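Local atomic coordinates of starch synthase I (Hordeum vulgare, PDB entry 4HLN), a protein that belongs to the plant starch synthases, glycosyltransferases of the GT-B type in which two Rossmann-like domains face each other across a cleft. Residues 618-621 and 622-626. Sequence-based numbering, arbitrary orientation.
Sequences YEQI and FEWAF
The carbonyl oxygen Gln620 O is held by two successive backbone N-H groups: Trp624 N meets it almost straight at 3.0 Å (N-H...O angle 166°), while Glu623 N, 2.9 Å from Gln620 O, adds only a weak, strongly bent bond. The first is an ordinary i to i+4 alpha-helical bond. Tyr618 O does double duty in another way, accepting from Phe622 N at 2.9 Å and lying over the centre of the Phe622 ring, which folds back across the preceding turn. The methylene of Tyr618 also packs on the ring, its CB 4.0 Å from Phe622 CZ.

The pair Gln620 and Trp624, also four residues apart, illustrates how an amide side chain can stack on an indole along one helix face. With CG anti to its own backbone N (chi1 174°) and a bend at chi2, Gln620 lays its amide flat over the indole, the two planes being only 2° apart. Its CG forms a CH-pi contact 3.7 Å from the centroid of the six-membered Trp624 ring. NE2 of Gln620 reaches the pyrrole side near NE1 of Trp624, yet both are donors and no bond joins them. Ile621 CG1 touches Trp624 CZ3 at 4.1 Å.

The carboxylates of Glu619 and Glu623 find their partners outside these two turns, in salt bridges with Arg157 and Arg125, and Tyr618 OH bonds to Val393 N. Helix 611-627, close to the C-terminus, thus packs on the N-terminal domain's mixed sheet, with Phe622 against strand 264-269 and Ile621 against strands 357-360 and 389-391.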
loop_
_atom_site.group_PDB
_atom_site.type_symbol
_atom_site.label_atom_id
_atom_site.label_comp_id
_atom_site.label_asym_id
_atom_site.label_seq_id
_atom_site.Cartn_x
_atom_site.Cartn_y
_atom_site.Cartn_z
ATOM N N TYR A 618 -3.905 -12.403 -2.861
ATOM C CA TYR A 618 -5.137 -12.052 -2.180
ATOM C C TYR A 618 -6.147 -13.188 -2.295
ATOM O O TYR A 618 -6.927 -13.431 -1.374
ATOM C CB TYR A 618 -5.703 -10.734 -2.719
ATOM C CG TYR A 618 -4.892 -9.531 -2.290
ATOM C CD1 TYR A 618 -5.147 -8.894 -1.079
ATOM C CD2 TYR A 618 -3.864 -9.043 -3.083
ATOM C CE1 TYR A 618 -4.401 -7.801 -0.668
ATOM C CE2 TYR A 618 -3.112 -7.950 -2.682
ATOM C CZ TYR A 618 -3.384 -7.331 -1.471
ATOM O OH TYR A 618 -2.642 -6.237 -1.065
ATOM N N GLU A 619 -6.125 -13.889 -3.426
ATOM C CA GLU A 619 -7.078 -14.966 -3.658
ATOM C C GLU A 619 -6.877 -16.073 -2.633
ATOM O O GLU A 619 -7.836 -16.608 -2.081
ATOM C CB GLU A 619 -6.912 -15.520 -5.061
ATOM C CG GLU A 619 -7.633 -14.740 -6.143
ATOM C CD GLU A 619 -7.169 -15.149 -7.534
ATOM O OE1 GLU A 619 -6.412 -16.146 -7.637
ATOM O OE2 GLU A 619 -7.544 -14.469 -8.516
ATOM N N GLN A 620 -5.615 -16.400 -2.384
ATOM C CA GLN A 620 -5.248 -17.366 -1.367
ATOM C C GLN A 620 -5.845 -16.942 -0.030
ATOM O O GLN A 620 -6.557 -17.699 0.637
ATOM C CB GLN A 620 -3.719 -17.439 -1.276
ATOM C CG GLN A 620 -3.190 -18.310 -0.158
ATOM C CD GLN A 620 -3.500 -19.788 -0.371
ATOM O OE1 GLN A 620 -2.619 -20.565 -0.751
ATOM N NE2 GLN A 620 -4.758 -20.183 -0.129
ATOM N N ILE A 621 -5.563 -15.703 0.338
ATOM C CA ILE A 621 -6.056 -15.137 1.574
ATOM C C ILE A 621 -7.558 -15.326 1.721
ATOM O O ILE A 621 -8.012 -15.844 2.735
ATOM C CB ILE A 621 -5.643 -13.653 1.678
ATOM C CG1 ILE A 621 -4.144 -13.567 1.957
ATOM C CG2 ILE A 621 -6.431 -12.916 2.756
ATOM C CD1 ILE A 621 -3.593 -12.178 1.805
ATOM N N PHE A 622 -8.322 -14.930 0.709
ATOM C CA PHE A 622 -9.781 -15.092 0.744
ATOM C C PHE A 622 -10.191 -16.525 0.939
ATOM O O PHE A 622 -11.207 -16.794 1.562
ATOM C CB PHE A 622 -10.438 -14.582 -0.535
ATOM C CG PHE A 622 -10.101 -13.162 -0.855
ATOM C CD1 PHE A 622 -9.710 -12.290 0.149
ATOM C CD2 PHE A 622 -10.156 -12.701 -2.155
ATOM C CE1 PHE A 622 -9.386 -10.979 -0.137
ATOM C CE2 PHE A 622 -9.828 -11.396 -2.453
ATOM C CZ PHE A 622 -9.444 -10.530 -1.445
ATOM N N GLU A 623 -9.415 -17.450 0.391
ATOM C CA GLU A 623 -9.758 -18.855 0.540
ATOM C C GLU A 623 -9.637 -19.300 1.988
ATOM O O GLU A 623 -10.564 -19.926 2.535
ATOM C CB GLU A 623 -8.959 -19.733 -0.415
ATOM C CG GLU A 623 -9.524 -19.640 -1.836
ATOM C CD GLU A 623 -11.070 -19.713 -1.872
ATOM O OE1 GLU A 623 -11.658 -20.536 -1.124
ATOM O OE2 GLU A 623 -11.697 -18.943 -2.640
ATOM N N TRP A 624 -8.518 -18.943 2.614
ATOM C CA TRP A 624 -8.381 -19.121 4.049
ATOM C C TRP A 624 -9.561 -18.522 4.819
ATOM O O TRP A 624 -10.057 -19.136 5.758
ATOM C CB TRP A 624 -7.108 -18.481 4.530
ATOM C CG TRP A 624 -5.917 -19.160 4.041
ATOM C CD1 TRP A 624 -5.801 -20.477 3.706
ATOM C CD2 TRP A 624 -4.640 -18.571 3.817
ATOM N NE1 TRP A 624 -4.520 -20.746 3.290
ATOM C CE2 TRP A 624 -3.786 -19.589 3.350
ATOM C CE3 TRP A 624 -4.134 -17.281 3.968
ATOM C CZ2 TRP A 624 -2.449 -19.356 3.038
ATOM C CZ3 TRP A 624 -2.804 -17.048 3.653
ATOM C CH2 TRP A 624 -1.980 -18.081 3.192
ATOM N N ALA A 625 -10.014 -17.335 4.427
ATOM C CA ALA A 625 -11.089 -16.690 5.168
ATOM C C ALA A 625 -12.367 -17.488 5.073
ATOM O O ALA A 625 -13.080 -17.656 6.070
ATOM C CB ALA A 625 -11.323 -15.273 4.685
ATOM N N PHE A 626 -12.656 -17.980 3.869
ATOM C CA PHE A 626 -13.904 -18.693 3.628
ATOM C C PHE A 626 -13.896 -20.051 4.289
ATOM O O PHE A 626 -14.894 -20.480 4.853
ATOM C CB PHE A 626 -14.173 -18.844 2.139
ATOM C CG PHE A 626 -14.756 -17.624 1.511
ATOM C CD1 PHE A 626 -16.013 -17.181 1.875
ATOM C CD2 PHE A 626 -14.049 -16.916 0.556
ATOM C CE1 PHE A 626 -16.565 -16.055 1.297
ATOM C CE2 PHE A 626 -14.588 -15.789 -0.025
ATOM C CZ PHE A 626 -15.855 -15.362 0.343
#